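Local coordinates for putative nucleic acid-binding lipoprotein (Klebsiella pneumoniae subsp. pneumoniae MGH 78578, PDB 3F1Z), which is of unknown function but adopts an OB-fold and is a putative nucleic acid-binding lipoprotein, at residues K42-Y47 with H116-S121; Q34-N39 with T122-Q127; R62-S65 with Y71-I74. One frame throughout, in Å; residues are numbered along the deposited sequence.

In the fold
Interactions 1 and 2 lie side by side, their centres about 7 Å apart, where the consecutive helices 29-38 and 40-47 meet the chain that runs from strand 108-114 to strand 125-127. They touch through Ala43 against Phe36 and Val118 against Pro124. The centre of interaction 3 is about 22 Å from that of interaction 1 and about 21 Å from that of interaction 2, in the hairpin of strands 51-65 and 71-78. Along the chain the three are nested: interaction 2 closes the widest loop, interaction 1 lies within it, and interaction 3 within both. Helices thus pack beside one part of the curled OB-fold sheet, while the hairpin pairs its strands at another.

Interaction 1. Residues K42-Y47 with H116-S121; sequences KASSDY and HQVQDS
Ser44 meets Gln117 and Val118 through one small hydroxyl. Its OG donates to Gln117 OE1 at 2.7 Å and accepts the backbone N-H of Val118, with N to Ser44 OG at 3.3 Å and an N-H...O angle of 163°. The amide oxygen takes the serine at a C=O...O angle of 141°, the donor tilted 28° from the carbonyl plane. A hydroxyl suits this place because it can give and accept at once, so two bonds grip the hydroxyl of this buried serine. Van der Waals packing lies alongside: Val118 CB and CG2 are each 4.0 Å from Ser44 CB, and CG2 is 3.7 Å from Ser44 OG.

The glutamine reaches its partner by doubling back. Its CB starts away from the helix, but a bend at chi2 returns the amide to the serine. Backbone bonds from Asp46 N to Lys42 O and from Tyr47 N to Ala43 O keep the serine's turn helical, and Asn39 OD1 caps Lys42 N.

Ala43 packs on Pro35 and Phe36 of helix 29-38, and Val118 rests on Pro124. This structural packing ties helix 40-47 to the loop feeding strand 125-127 of the OB-fold sheet, beside the preceding helix.

Interaction 2. Residues Q34-N39 with T122-Q127; sequences QPFTLN and TIPTLQ
Phe36 projects from its helix onto Thr122 and Pro124, and its side chain can be followed outward. CB, the first atom, lies 3.6 Å from the backbone oxygen of Thr122, a carbon-to-oxygen contact made where the loop passes close to the helix. CG is placed anti to the carbonyl carbon and beside the backbone N (chi1 -66°), which directs the ring toward the proline. Phe36 CG and CD2 each meet both Thr122 O and Pro124 CD, the proline carbon lying 4.0 Å from CG and 3.8 Å from CD2. Farther out the threonine oxygen drops away: CE2 meets both CD and CG of the proline, and at the far end Phe36 CZ approaches Pro124 CG to 3.8 Å.

The proline contacts centre on a CH-pi interaction of Pro124 CD, which stands over the centre of one ring face, 3.8 Å from the Phe36 centroid and 13° off the normal. The two side chains come from opposite directions. Each residue type fits its role: the phenylalanine offers a broad, flat surface, and the proline offers a compact ring whose CD carries hydrogens polarised by the adjoining nitrogen. Both residues are buried, so the pairing removes apolar surface from water, whereas Thr122, which contributes its backbone oxygen, remains exposed.

Around this pair, Phe32 of the same helix touches both Phe36 and Pro124, and Ala43 of helix 40-47 also packs on Phe36. Leu126, in strand 125-127, forms backbone hydrogen bonds with Thr89 and Asn91 of strand 88-93. The aromatic contact is thus structural packing of helix 29-38 onto the segment leading into this parallel strand pair of the OB-fold sheet, with helix 40-47 on its flank.

Interaction 3. Residues R62-S65 with Y71-I74; sequences RRKS and YYFI
Arg62 to Ser65 pair with Tyr71 to Ile74 as antiparallel strands, and backbone hydrogen bonds supply the framework. Lys64 and Tyr72 form one hydrogen-bonded pair: Lys64 N donates to Tyr72 O at 2.8 Å, and Tyr72 N returns a bond to Lys64 O at 2.9 Å. Arg62 and Ile74 form the other, in which Ile74 N to Arg62 O is 3.0 Å and the reverse bond is weak. Between them lies the non-hydrogen-bonded pair Arg63 and Phe73, where the CA of Phe73 makes a CA-H...O contact with Arg62 O at 3.2 Å.

The cation-pi interaction belongs to Arg63 and Tyr71. The guanidinium lies flat over one face of the phenol ring, Arg63 CZ being 3.6 Å from the ring centroid and the planes 11° apart. An arginine chain extended from CG to NE, with chi3 at 172°, spans the distance to its diagonal neighbour. The planar cation covers the electron-rich ring with CZ and NH2, while NE is nearest CD1 and NH1 nearest CE1.

A CH-pi contact occupies the face of the sheet opposite to Arg63 and Phe73. There Lys64 CB sits over a face of Tyr72, offset toward the rim and 3.9 Å from the centroid; the tyrosine ring is brought under it by chi1 of 69°. Lysine suits this surface site, its base packing on the aromatic while its end leads away.

Apolar packing is left to Phe73, whose CE2 is 3.8 Å from Arg63 CB. The Phe73 backbone is hydrogen-bonded to Phe92 of strand 88-93, and its side chain touches Phe92, Ser97 and Val100. The hairpin of strands 51-65 and 71-78 forms part of the curled, mainly antiparallel beta-barrel of the OB-fold, a fold consistent with the putative nucleic acid binding.

Interaction 1. Residues K42-Y47 with H116-S121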
# COMPACT_ATOMS: atom_id res chain seq x y z
N LYS A 42 -3.99 -2.38 -17.86
CA LYS A 42 -3.35 -1.13 -18.26
C LYS A 42 -2.65 -0.42 -17.09
O LYS A 42 -1.49 -0.04 -17.19
CB LYS A 42 -4.43 -0.22 -18.86
CG LYS A 42 -4.08 1.23 -19.27
CD LYS A 42 -2.94 1.32 -20.28
CE LYS A 42 -2.98 2.68 -21.08
NZ LYS A 42 -3.50 3.83 -20.25
N ALA A 43 -3.35 -0.28 -15.98
CA ALA A 43 -2.82 0.45 -14.82
C ALA A 43 -1.62 -0.27 -14.24
O ALA A 43 -0.64 0.35 -13.88
CB ALA A 43 -3.88 0.63 -13.74
N SER A 44 -1.70 -1.58 -14.16
CA SER A 44 -0.63 -2.37 -13.62
C SER A 44 0.59 -2.20 -14.50
O SER A 44 1.72 -2.12 -14.05
CB SER A 44 -1.04 -3.82 -13.59
OG SER A 44 0.06 -4.60 -13.22
N SER A 45 0.37 -2.15 -15.78
CA SER A 45 1.48 -1.98 -16.69
C SER A 45 2.12 -0.56 -16.62
O SER A 45 3.35 -0.42 -16.65
CB SER A 45 0.98 -2.32 -18.07
OG SER A 45 1.98 -2.13 -18.98
N ASP A 46 1.28 0.48 -16.50
CA ASP A 46 1.76 1.85 -16.43
C ASP A 46 2.52 2.10 -15.14
O ASP A 46 3.48 2.85 -15.14
CB ASP A 46 0.61 2.87 -16.54
CG ASP A 46 -0.01 2.93 -17.92
OD1 ASP A 46 0.58 2.44 -18.90
OD2 ASP A 46 -1.12 3.48 -18.05
N TYR A 47 2.09 1.49 -14.04
CA TYR A 47 2.72 1.66 -12.72
C TYR A 47 3.82 0.66 -12.36
O TYR A 47 4.45 0.80 -11.31
CB TYR A 47 1.66 1.59 -11.60
CG TYR A 47 0.91 2.88 -11.35
CD1 TYR A 47 1.47 3.88 -10.60
CD2 TYR A 47 -0.37 3.10 -11.85
CE1 TYR A 47 0.83 5.08 -10.38
CE2 TYR A 47 -1.03 4.29 -11.63
CZ TYR A 47 -0.41 5.30 -10.88
OH TYR A 47 -1.04 6.51 -10.60
N HIS A 116 4.05 -3.93 -8.03
CA HIS A 116 4.55 -5.14 -8.68
C HIS A 116 3.39 -5.59 -9.55
O HIS A 116 2.31 -4.98 -9.52
CB HIS A 116 4.93 -6.18 -7.63
CG HIS A 116 6.22 -5.87 -6.94
ND1 HIS A 116 6.89 -6.80 -6.16
CD2 HIS A 116 6.98 -4.75 -6.93
CE1 HIS A 116 7.98 -6.24 -5.67
NE2 HIS A 116 8.08 -5.01 -6.15
N GLN A 117 3.60 -6.63 -10.34
CA GLN A 117 2.56 -7.06 -11.27
C GLN A 117 1.27 -7.46 -10.51
O GLN A 117 1.32 -8.12 -9.48
CB GLN A 117 3.06 -8.21 -12.17
CG GLN A 117 2.17 -8.43 -13.42
CD GLN A 117 2.32 -7.34 -14.52
OE1 GLN A 117 1.47 -6.44 -14.66
NE2 GLN A 117 3.40 -7.43 -15.28
N VAL A 118 0.13 -7.00 -11.01
CA VAL A 118 -1.18 -7.32 -10.44
C VAL A 118 -1.85 -8.46 -11.24
O VAL A 118 -2.23 -8.27 -12.38
CB VAL A 118 -2.06 -6.09 -10.48
CG1 VAL A 118 -3.46 -6.36 -9.86
CG2 VAL A 118 -1.35 -4.94 -9.77
N GLN A 119 -1.93 -9.64 -10.64
CA GLN A 119 -2.59 -10.81 -11.24
C GLN A 119 -3.60 -11.41 -10.29
O GLN A 119 -3.43 -11.35 -9.11
CB GLN A 119 -1.60 -11.93 -11.62
CG GLN A 119 -0.42 -11.43 -12.46
CD GLN A 119 0.24 -12.50 -13.35
OE1 GLN A 119 0.63 -12.20 -14.47
NE2 GLN A 119 0.33 -13.73 -12.87
N ASP A 120 -4.64 -12.03 -10.82
CA ASP A 120 -5.64 -12.71 -10.01
C ASP A 120 -6.23 -11.72 -9.06
O ASP A 120 -6.58 -12.02 -7.93
CB ASP A 120 -5.03 -13.88 -9.27
CG ASP A 120 -4.24 -14.77 -10.18
OD1 ASP A 120 -4.80 -15.22 -11.20
OD2 ASP A 120 -3.05 -15.00 -9.88
N SER A 121 -6.36 -10.51 -9.55
CA SER A 121 -6.81 -9.43 -8.74
C SER A 121 -6.99 -8.20 -9.62
O SER A 121 -6.53 -8.19 -10.77
CB SER A 121 -5.78 -9.17 -7.65
OG SER A 121 -6.29 -8.14 -6.87

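Interaction 2. Residues Q34-N39 with T122-Q127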
# COMPACT_ATOMS: atom_id res chain seq x y z
N GLN A 34 -8.23 4.76 -9.02
CA GLN A 34 -9.07 5.14 -10.17
C GLN A 34 -8.67 4.46 -11.50
O GLN A 34 -9.51 3.89 -12.16
CB GLN A 34 -9.12 6.66 -10.32
CG GLN A 34 -9.92 7.20 -11.50
CD GLN A 34 -11.39 6.73 -11.52
OE1 GLN A 34 -11.99 6.44 -10.46
NE2 GLN A 34 -11.99 6.65 -12.74
N PRO A 35 -7.39 4.49 -11.86
CA PRO A 35 -6.97 3.83 -13.10
C PRO A 35 -7.20 2.33 -13.09
O PRO A 35 -7.50 1.78 -14.12
CB PRO A 35 -5.46 4.13 -13.18
CG PRO A 35 -5.23 5.20 -12.25
CD PRO A 35 -6.25 5.10 -11.17
N PHE A 36 -7.02 1.68 -11.94
CA PHE A 36 -7.26 0.23 -11.81
C PHE A 36 -8.74 -0.09 -11.96
O PHE A 36 -9.13 -1.19 -12.42
CB PHE A 36 -6.70 -0.32 -10.47
CG PHE A 36 -5.17 -0.24 -10.37
CD1 PHE A 36 -4.55 0.91 -9.93
CD2 PHE A 36 -4.38 -1.30 -10.77
CE1 PHE A 36 -3.17 0.98 -9.88
CE2 PHE A 36 -3.01 -1.25 -10.72
CZ PHE A 36 -2.39 -0.12 -10.30
N THR A 37 -9.58 0.85 -11.58
CA THR A 37 -11.03 0.68 -11.70
C THR A 37 -11.40 0.67 -13.20
O THR A 37 -12.25 -0.09 -13.63
CB THR A 37 -11.76 1.79 -10.87
OG1 THR A 37 -11.37 1.65 -9.47
CG2 THR A 37 -13.29 1.73 -11.01
N LEU A 38 -10.71 1.48 -13.99
CA LEU A 38 -10.95 1.56 -15.43
C LEU A 38 -10.38 0.33 -16.22
O LEU A 38 -11.02 -0.22 -17.12
CB LEU A 38 -10.33 2.83 -15.98
CG LEU A 38 -11.23 4.03 -16.24
CD1 LEU A 38 -12.39 4.20 -15.24
CD2 LEU A 38 -10.38 5.35 -16.36
N ASN A 39 -9.17 -0.07 -15.88
CA ASN A 39 -8.49 -1.16 -16.54
C ASN A 39 -7.21 -1.51 -15.75
O ASN A 39 -6.19 -0.87 -15.90
CB ASN A 39 -8.15 -0.76 -17.97
CG ASN A 39 -7.60 -1.91 -18.77
OD1 ASN A 39 -6.89 -2.79 -18.21
ND2 ASN A 39 -7.97 -1.97 -20.04
N THR A 122 -7.74 -7.22 -9.11
CA THR A 122 -7.96 -5.95 -9.80
C THR A 122 -7.33 -4.80 -9.02
O THR A 122 -7.18 -3.71 -9.51
CB THR A 122 -9.43 -5.67 -10.02
OG1 THR A 122 -10.08 -5.56 -8.76
CG2 THR A 122 -10.09 -6.77 -10.82
N ILE A 123 -6.94 -5.08 -7.79
CA ILE A 123 -6.29 -4.08 -6.93
C ILE A 123 -4.90 -4.55 -6.58
O ILE A 123 -4.68 -5.73 -6.27
CB ILE A 123 -7.14 -3.82 -5.66
CG1 ILE A 123 -8.49 -3.25 -6.09
CG2 ILE A 123 -6.44 -2.84 -4.78
CD1 ILE A 123 -9.54 -3.30 -4.99
N PRO A 124 -3.94 -3.66 -6.69
CA PRO A 124 -2.59 -4.05 -6.30
C PRO A 124 -2.38 -4.15 -4.81
O PRO A 124 -3.03 -3.47 -4.05
CB PRO A 124 -1.74 -2.88 -6.81
CG PRO A 124 -2.61 -1.78 -6.94
CD PRO A 124 -4.00 -2.29 -7.17
N THR A 125 -1.50 -5.05 -4.42
CA THR A 125 -0.99 -5.14 -3.06
C THR A 125 0.39 -4.51 -3.19
O THR A 125 1.27 -5.03 -3.89
CB THR A 125 -0.91 -6.58 -2.54
OG1 THR A 125 -2.23 -7.13 -2.50
CG2 THR A 125 -0.33 -6.58 -1.13
N LEU A 126 0.56 -3.35 -2.57
CA LEU A 126 1.81 -2.62 -2.63
C LEU A 126 2.88 -3.37 -1.81
O LEU A 126 2.60 -3.89 -0.73
CB LEU A 126 1.63 -1.17 -2.17
CG LEU A 126 0.79 -0.33 -3.14
CD1 LEU A 126 0.67 1.12 -2.67
CD2 LEU A 126 1.40 -0.37 -4.51
N GLN A 127 4.08 -3.45 -2.39
CA GLN A 127 5.21 -4.20 -1.87
C GLN A 127 6.30 -3.28 -1.34
O GLN A 127 6.32 -2.10 -1.69
CB GLN A 127 5.79 -5.04 -3.03
CG GLN A 127 4.76 -5.93 -3.69
CD GLN A 127 4.21 -6.99 -2.75
OE1 GLN A 127 4.95 -7.56 -1.96
NE2 GLN A 127 2.90 -7.26 -2.82

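Interaction 3. Residues R62-S65 with Y71-I74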
# COMPACT_ATOMS: atom_id res chain seq x y z
N ARG A 62 -2.46 -7.27 10.20
CA ARG A 62 -2.52 -8.67 10.48
C ARG A 62 -1.19 -9.32 10.21
O ARG A 62 -0.57 -9.05 9.19
CB ARG A 62 -3.49 -9.19 9.47
CG ARG A 62 -4.00 -10.48 9.67
CD ARG A 62 -5.09 -10.71 8.67
NE ARG A 62 -6.28 -9.95 9.04
CZ ARG A 62 -7.35 -10.46 9.61
NH1 ARG A 62 -7.42 -11.73 9.92
NH2 ARG A 62 -8.36 -9.68 9.88
N ARG A 63 -0.72 -10.13 11.14
CA ARG A 63 0.49 -10.88 10.95
C ARG A 63 0.08 -12.22 10.34
O ARG A 63 -0.94 -12.82 10.75
CB ARG A 63 1.18 -11.09 12.27
CG ARG A 63 2.39 -11.97 12.21
CD ARG A 63 3.17 -11.85 13.47
NE ARG A 63 4.26 -12.83 13.56
CZ ARG A 63 5.40 -12.62 14.20
NH1 ARG A 63 5.66 -11.45 14.75
NH2 ARG A 63 6.32 -13.54 14.24
N LYS A 64 0.86 -12.67 9.35
CA LYS A 64 0.55 -13.86 8.61
C LYS A 64 1.72 -14.82 8.47
O LYS A 64 2.87 -14.38 8.37
CB LYS A 64 -0.03 -13.49 7.24
CG LYS A 64 -1.51 -12.98 7.35
CD LYS A 64 -2.33 -13.29 6.11
CE LYS A 64 -3.74 -13.85 6.44
NZ LYS A 64 -3.89 -15.35 6.79
N SER A 65 1.40 -16.12 8.49
CA SER A 65 2.35 -17.19 8.32
C SER A 65 2.84 -17.19 6.90
O SER A 65 2.04 -17.24 5.94
CB SER A 65 1.70 -18.57 8.56
OG SER A 65 1.50 -18.83 9.94
N TYR A 71 7.36 -15.00 8.01
CA TYR A 71 6.08 -14.44 8.33
C TYR A 71 6.11 -13.06 7.71
O TYR A 71 7.17 -12.55 7.32
CB TYR A 71 5.79 -14.41 9.84
CG TYR A 71 6.70 -13.54 10.63
CD1 TYR A 71 6.43 -12.21 10.76
CD2 TYR A 71 7.84 -14.05 11.19
CE1 TYR A 71 7.26 -11.39 11.46
CE2 TYR A 71 8.70 -13.23 11.93
CZ TYR A 71 8.39 -11.91 12.06
OH TYR A 71 9.20 -11.08 12.75
N TYR A 72 4.94 -12.47 7.59
CA TYR A 72 4.83 -11.17 6.97
C TYR A 72 3.55 -10.52 7.51
O TYR A 72 2.87 -11.10 8.29
CB TYR A 72 4.83 -11.30 5.46
CG TYR A 72 3.59 -11.96 4.91
CD1 TYR A 72 3.47 -13.34 4.89
CD2 TYR A 72 2.54 -11.20 4.42
CE1 TYR A 72 2.33 -13.97 4.38
CE2 TYR A 72 1.37 -11.81 3.88
CZ TYR A 72 1.27 -13.20 3.87
OH TYR A 72 0.14 -13.82 3.40
N PHE A 73 3.25 -9.28 7.09
CA PHE A 73 2.10 -8.57 7.56
C PHE A 73 1.34 -7.99 6.40
O PHE A 73 1.96 -7.53 5.47
CB PHE A 73 2.53 -7.39 8.39
CG PHE A 73 3.40 -7.71 9.55
CD1 PHE A 73 4.75 -7.69 9.44
CD2 PHE A 73 2.85 -7.94 10.79
CE1 PHE A 73 5.57 -7.96 10.56
CE2 PHE A 73 3.64 -8.21 11.90
CZ PHE A 73 5.01 -8.22 11.77
N ILE A 74 0.02 -8.01 6.46
CA ILE A 74 -0.84 -7.32 5.51
C ILE A 74 -1.48 -6.13 6.27
O ILE A 74 -2.07 -6.31 7.36
CB ILE A 74 -1.96 -8.23 4.98
CG1 ILE A 74 -1.40 -9.36 4.17
CG2 ILE A 74 -2.81 -7.50 3.97
CD1 ILE A 74 -0.67 -8.89 2.84